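PDB 4OZU: coronin from Toxoplasma gondii, which probably binds actin filaments and contributes to invasion and egress of the parasite, its WD40 domain being the part in this chain. Local coordinates for residues L186-T190 with C219-W223; D231-T236 with M247-R253. All blocks are in the same frame, centred on the assembly; numbering follows the deposited sequence. Where two conformers were deposited one is given.

Contact 1: residues L186-T190 with C219-W223; sequences LLACT and CKCTW
Trp223 lays the nitrogen edge of its indole against Ala188, and this is the tight part of the contact: NE1 comes to 3.3 Å from Ala188 CB, while the backbone N of Ala188 lies near the ring plane. The two nitrogens are both donors and do not bond to each other; NE1 instead gives its hydrogen to the carbonyl of Lys179 on strand 175-180, which fixes how the ring is turned. With chi1 at -73°, CG lies anti to the carbonyl carbon of Trp223 and the indole reaches across to the opposing strand. Further along, Cys221 brings its sulfur up to the Ala188 backbone, SG 3.6 Å from the Ala188 O, and Ala188 CB is 3.9 Å from Cys221 SG. The facing strands, 187-190 and 220-223, run nearly antiparallel at 166°, but their axes come no closer than 6.2 Å and no backbone hydrogen bond joins them. This is packing between successive blades of the WD40 beta-propeller: 187-190 is part of the second strand of one four-stranded blade, 220-223 the first strand of the next. At the far end the packing turns polar. Thr190 OG1 donates to Cys219 O at 2.9 Å, approaching from well above the carbonyl plane, and the same hydroxyl is hydrogen-bonded to Ser177 OG, which also bonds the backbone N of Cys221. The Thr190 methyl, CG2, touches the beta carbons of Cys219 and Cys221 more lightly, each at 4.0 Å. The looser side is at Leu186, a partly exposed residue just ahead of the strand: its CB meets the six-membered ring of the indole obliquely, 3.8 Å from Trp223 CZ2.

Contact 2: residues D231-T236 with M247-R253; sequences DGHVFT and MAIWDTR
Val234 and Trp250 form a hydrogen-bonded antiparallel pair, Val234 N to Trp250 O at 2.9 Å and Trp250 N to Val234 O at 2.8 Å; Thr236 and Ala248 repeat the pattern. Between and beside them, Phe235-Ile249 and His233-Asp251 are non-hydrogen-bonded pairs; the N-to-C directions of 233-236 and 247-251 make 159°, close to antiparallel. Beyond the strand, the Gly232 carbonyl takes two donors from Thr252: its backbone N, and OG1 at 2.7 Å on a lone pair in the carbonyl plane. On the face carrying Val234 and Thr236, Trp250 NE1 donates to Thr236 OG1 at 2.9 Å in a nearly straight bond, the hydroxyl lying in the indole plane. His213 NE2 bonds the same hydroxyl, giving the His-Ser/Thr-Trp part of the hydrogen-bond network characteristic of WD40 repeats, and Trp250-Asp251 is the WD dipeptide itself. On the other face, Asp251 CB sits over the His233 ring, 4.1 Å from its centroid. In the modelled conformer Met247 SD lies at the edge of the Phe235 ring, a Met-aromatic contact. The open end of the hairpin, away from its turn, is polar. His233 ND1 bonds Asp231 O, Asp251 OD1 receives Arg253 N in an Asx turn, and a water joins Asp231 O, Asp251 OD1 and Arg253 NH1. Extended from CG to NE, the Arg253 chain carries its guanidinium across to Asp231, where NH1 meets OD1 at 2.9 Å, anti and somewhat out of the carboxylate plane; a second Asp231 conformer makes this salt bridge less certain. Strands 220-223 and 260-265 flank the hairpin; Leu196 of the preceding blade touches Val234, Thr236 and Trp250, and Tyr297 of the next touches His233 and Ile249.

In the fold
Contact 1 joins two blades and contact 2 lies inside the second of them, their centres 9 Å apart. They meet where strand 220-223 pairs with strand 233-239: Thr222 O lies 2.8 Å from Phe235 N, a probable hydrogen bond, and Trp223 CE3 packs 3.4 Å from His233 O. The edge strand of 219-223 therefore faces the previous blade with one side while its backbone is tied into the hairpin of contact 2. Leu196, already against that hairpin, also touches Cys221 of contact 1. A bound Tris molecule, probably from the crystallisation liquor, sits about 4 Å from the side chain of Trp250.

Contact 1: residues L186-T190 with C219-W223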
loop_
_atom_site.group_PDB
_atom_site.type_symbol
_atom_site.label_atom_id
_atom_site.label_comp_id
_atom_site.label_asym_id
_atom_site.label_seq_id
_atom_site.Cartn_x
_atom_site.Cartn_y
_atom_site.Cartn_z
ATOM N N LEU A 186 -6.225 -4.074 -14.163
ATOM C CA LEU A 186 -6.847 -5.114 -13.356
ATOM C C LEU A 186 -6.672 -4.851 -11.870
ATOM O O LEU A 186 -5.700 -4.220 -11.443
ATOM C CB LEU A 186 -6.260 -6.482 -13.708
ATOM C CG LEU A 186 -6.456 -6.943 -15.155
ATOM C CD1 LEU A 186 -5.728 -8.263 -15.414
ATOM C CD2 LEU A 186 -7.937 -7.073 -15.492
ATOM N N LEU A 187 -7.640 -5.339 -11.099
ATOM C CA LEU A 187 -7.589 -5.311 -9.652
ATOM C C LEU A 187 -7.541 -6.751 -9.166
ATOM O O LEU A 187 -8.140 -7.636 -9.785
ATOM C CB LEU A 187 -8.804 -4.584 -9.085
ATOM C CG LEU A 187 -8.804 -4.343 -7.577
ATOM C CD1 LEU A 187 -8.425 -2.909 -7.262
ATOM C CD2 LEU A 187 -10.163 -4.684 -7.025
ATOM N N ALA A 188 -6.787 -6.990 -8.103
ATOM C CA ALA A 188 -6.794 -8.281 -7.431
ATOM C C ALA A 188 -7.311 -8.080 -6.027
ATOM O O ALA A 188 -7.012 -7.067 -5.382
ATOM C CB ALA A 188 -5.419 -8.907 -7.417
ATOM N N CYS A 189 -8.106 -9.031 -5.557
ATOM C CA CYS A 189 -8.616 -8.967 -4.196
ATOM C C CYS A 189 -8.693 -10.351 -3.580
ATOM O O CYS A 189 -8.797 -11.349 -4.286
ATOM C CB CYS A 189 -9.989 -8.298 -4.157
ATOM S SG CYS A 189 -11.254 -9.102 -5.165
ATOM N N THR A 190 -8.604 -10.394 -2.255
ATOM C CA THR A 190 -8.809 -11.619 -1.505
ATOM C C THR A 190 -10.113 -11.519 -0.737
ATOM O O THR A 190 -10.509 -10.437 -0.306
ATOM C CB THR A 190 -7.659 -11.892 -0.529
ATOM O OG1 THR A 190 -7.441 -10.733 0.278
ATOM C CG2 THR A 190 -6.373 -12.226 -1.296
ATOM N N CYS A 219 -6.082 -14.070 4.017
ATOM C CA CYS A 219 -5.147 -13.943 2.903
ATOM C C CYS A 219 -5.049 -12.486 2.466
ATOM O O CYS A 219 -6.021 -11.736 2.573
ATOM C CB CYS A 219 -5.589 -14.809 1.720
ATOM S SG CYS A 219 -5.832 -16.542 2.124
ATOM N N LYS A 220 -3.872 -12.084 1.989
ATOM C CA LYS A 220 -3.657 -10.716 1.528
ATOM C C LYS A 220 -2.923 -10.793 0.206
ATOM O O LYS A 220 -2.155 -11.721 -0.009
ATOM C CB LYS A 220 -2.842 -9.911 2.548
ATOM C CG LYS A 220 -3.452 -9.819 3.939
ATOM C CD LYS A 220 -4.555 -8.775 4.005
ATOM C CE LYS A 220 -5.199 -8.746 5.381
ATOM N NZ LYS A 220 -6.239 -7.682 5.526
ATOM N N CYS A 221 -3.144 -9.828 -0.679
ATOM C CA CYS A 221 -2.461 -9.845 -1.962
ATOM C C CYS A 221 -1.867 -8.497 -2.326
ATOM O O CYS A 221 -2.183 -7.472 -1.732
ATOM C CB CYS A 221 -3.406 -10.294 -3.079
ATOM S SG CYS A 221 -4.616 -9.034 -3.613
ATOM N N THR A 222 -0.963 -8.538 -3.294
ATOM C CA THR A 222 -0.525 -7.352 -4.001
ATOM C C THR A 222 -0.007 -7.802 -5.366
ATOM O O THR A 222 0.289 -8.980 -5.564
ATOM C CB THR A 222 0.553 -6.585 -3.230
ATOM O OG1 THR A 222 0.698 -5.273 -3.789
ATOM C CG2 THR A 222 1.874 -7.320 -3.271
ATOM N N TRP A 223 0.099 -6.873 -6.307
ATOM C CA TRP A 223 0.614 -7.199 -7.624
ATOM C C TRP A 223 2.132 -7.152 -7.623
ATOM O O TRP A 223 2.727 -6.363 -6.891
ATOM C CB TRP A 223 0.059 -6.237 -8.668
ATOM C CG TRP A 223 -1.364 -6.489 -8.967
ATOM C CD1 TRP A 223 -2.433 -6.074 -8.241
ATOM C CD2 TRP A 223 -1.888 -7.221 -10.082
ATOM N NE1 TRP A 223 -3.603 -6.498 -8.832
ATOM C CE2 TRP A 223 -3.293 -7.208 -9.963
ATOM C CE3 TRP A 223 -1.310 -7.883 -11.169
ATOM C CZ2 TRP A 223 -4.126 -7.827 -10.887
ATOM C CZ3 TRP A 223 -2.146 -8.502 -12.086
ATOM C CH2 TRP A 223 -3.536 -8.469 -11.938
#

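Contact 2: residues D231-T236 with M247-R253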
loop_
_atom_site.group_PDB
_atom_site.type_symbol
_atom_site.label_atom_id
_atom_site.label_comp_id
_atom_site.label_asym_id
_atom_site.label_seq_id
_atom_site.Cartn_x
_atom_site.Cartn_y
_atom_site.Cartn_z
ATOM N N ASP A 231 4.662 -9.508 -15.916
ATOM C CA ASP A 231 3.338 -9.072 -16.344
ATOM C C ASP A 231 2.277 -10.040 -15.857
ATOM O O ASP A 231 2.431 -11.253 -15.967
ATOM C CB ASP A 231 3.254 -8.940 -17.870
ATOM C CG ASP A 231 2.017 -8.163 -18.325
ATOM O OD1 ASP A 231 0.901 -8.734 -18.351
ATOM O OD2 ASP A 231 2.162 -6.971 -18.668
ATOM N N GLY A 232 1.218 -9.482 -15.292
ATOM C CA GLY A 232 0.075 -10.257 -14.855
ATOM C C GLY A 232 0.306 -11.151 -13.658
ATOM O O GLY A 232 -0.524 -12.013 -13.372
ATOM N N HIS A 233 1.415 -10.953 -12.949
ATOM C CA HIS A 233 1.691 -11.761 -11.763
ATOM C C HIS A 233 1.211 -11.076 -10.481
ATOM O O HIS A 233 1.322 -9.859 -10.326
ATOM C CB HIS A 233 3.180 -12.091 -11.663
ATOM C CG HIS A 233 3.617 -13.167 -12.608
ATOM N ND1 HIS A 233 3.390 -13.104 -13.967
ATOM C CD2 HIS A 233 4.243 -14.348 -12.390
ATOM C CE1 HIS A 233 3.867 -14.190 -14.546
ATOM N NE2 HIS A 233 4.389 -14.964 -13.611
ATOM N N VAL A 234 0.678 -11.897 -9.580
ATOM C CA VAL A 234 0.120 -11.460 -8.305
ATOM C C VAL A 234 0.751 -12.282 -7.196
ATOM O O VAL A 234 1.067 -13.452 -7.396
ATOM C CB VAL A 234 -1.417 -11.630 -8.260
ATOM C CG1 VAL A 234 -1.967 -11.314 -6.864
ATOM C CG2 VAL A 234 -2.071 -10.746 -9.287
ATOM N N PHE A 235 0.934 -11.655 -6.038
ATOM C CA PHE A 235 1.555 -12.285 -4.868
ATOM C C PHE A 235 0.544 -12.380 -3.739
ATOM O O PHE A 235 -0.136 -11.401 -3.467
ATOM C CB PHE A 235 2.758 -11.466 -4.403
ATOM C CG PHE A 235 3.475 -12.044 -3.205
ATOM C CD1 PHE A 235 4.380 -13.081 -3.357
ATOM C CD2 PHE A 235 3.261 -11.528 -1.934
ATOM C CE1 PHE A 235 5.054 -13.598 -2.266
ATOM C CE2 PHE A 235 3.927 -12.047 -0.841
ATOM C CZ PHE A 235 4.828 -13.081 -1.010
ATOM N N THR A 236 0.441 -13.537 -3.083
ATOM C CA THR A 236 -0.433 -13.661 -1.916
ATOM C C THR A 236 0.313 -14.174 -0.705
ATOM O O THR A 236 1.293 -14.910 -0.832
ATOM C CB THR A 236 -1.632 -14.615 -2.161
ATOM O OG1 THR A 236 -1.150 -15.921 -2.499
ATOM C CG2 THR A 236 -2.527 -14.099 -3.265
ATOM N N MET A 247 3.222 -18.228 1.362
ATOM C CA MET A 247 3.044 -17.273 0.283
ATOM C C MET A 247 3.013 -17.976 -1.057
ATOM O O MET A 247 3.453 -19.120 -1.182
ATOM C CB MET A 247 4.165 -16.239 0.291
ATOM C CG MET A 247 5.536 -16.856 0.155
ATOM S SD MET A 247 6.867 -15.660 0.354
ATOM C CE MET A 247 8.288 -16.751 0.397
ATOM N N ALA A 248 2.499 -17.274 -2.057
ATOM C CA ALA A 248 2.404 -17.819 -3.398
ATOM C C ALA A 248 2.513 -16.722 -4.440
ATOM O O ALA A 248 2.113 -15.581 -4.203
ATOM C CB ALA A 248 1.107 -18.581 -3.575
ATOM N N ILE A 249 3.088 -17.093 -5.582
ATOM C CA ILE A 249 3.114 -16.258 -6.778
ATOM C C ILE A 249 2.165 -16.878 -7.798
ATOM O O ILE A 249 2.200 -18.089 -8.023
ATOM C CB ILE A 249 4.533 -16.144 -7.372
ATOM C CG1 ILE A 249 5.451 -15.386 -6.409
ATOM C CG2 ILE A 249 4.493 -15.452 -8.748
ATOM C CD1 ILE A 249 6.901 -15.324 -6.848
ATOM N N TRP A 250 1.319 -16.039 -8.389
ATOM C CA TRP A 250 0.318 -16.470 -9.355
ATOM C C TRP A 250 0.491 -15.742 -10.661
ATOM O O TRP A 250 0.771 -14.546 -10.683
ATOM C CB TRP A 250 -1.097 -16.212 -8.842
ATOM C CG TRP A 250 -1.317 -16.739 -7.488
ATOM C CD1 TRP A 250 -1.001 -16.127 -6.307
ATOM C CD2 TRP A 250 -1.892 -18.004 -7.148
ATOM N NE1 TRP A 250 -1.352 -16.930 -5.256
ATOM C CE2 TRP A 250 -1.894 -18.091 -5.744
ATOM C CE3 TRP A 250 -2.397 -19.068 -7.894
ATOM C CZ2 TRP A 250 -2.389 -19.202 -5.071
ATOM C CZ3 TRP A 250 -2.887 -20.166 -7.228
ATOM C CH2 TRP A 250 -2.882 -20.228 -5.827
ATOM N N ASP A 251 0.286 -16.484 -11.735
ATOM C CA ASP A 251 0.218 -15.951 -13.084
ATOM C C ASP A 251 -1.250 -15.909 -13.487
ATOM O O ASP A 251 -1.885 -16.953 -13.637
ATOM C CB ASP A 251 1.028 -16.829 -14.033
ATOM C CG ASP A 251 0.985 -16.351 -15.472
ATOM O OD1 ASP A 251 0.283 -15.361 -15.777
ATOM O OD2 ASP A 251 1.665 -16.982 -16.308
ATOM N N THR A 252 -1.797 -14.708 -13.656
ATOM C CA THR A 252 -3.229 -14.574 -13.921
ATOM C C THR A 252 -3.635 -15.096 -15.295
ATOM O O THR A 252 -4.828 -15.208 -15.595
ATOM C CB THR A 252 -3.693 -13.111 -13.787
ATOM O OG1 THR A 252 -2.884 -12.264 -14.608
ATOM C CG2 THR A 252 -3.585 -12.660 -12.340
ATOM N N ARG A 253 -2.650 -15.431 -16.125
ATOM C CA ARG A 253 -2.910 -16.023 -17.433
ATOM C C ARG A 253 -2.873 -17.557 -17.393
ATOM O O ARG A 253 -3.281 -18.229 -18.350
ATOM C CB ARG A 253 -1.894 -15.506 -18.448
ATOM C CG ARG A 253 -2.128 -14.071 -18.861
ATOM C CD ARG A 253 -1.288 -13.690 -20.068
ATOM N NE ARG A 253 -1.584 -12.330 -20.514
ATOM C CZ ARG A 253 -1.002 -11.233 -20.036
ATOM N NH1 ARG A 253 -0.067 -11.313 -19.089
ATOM N NH2 ARG A 253 -1.356 -10.048 -20.512
HETATM O O HOH W 1 1.150 -13.411 -17.426
#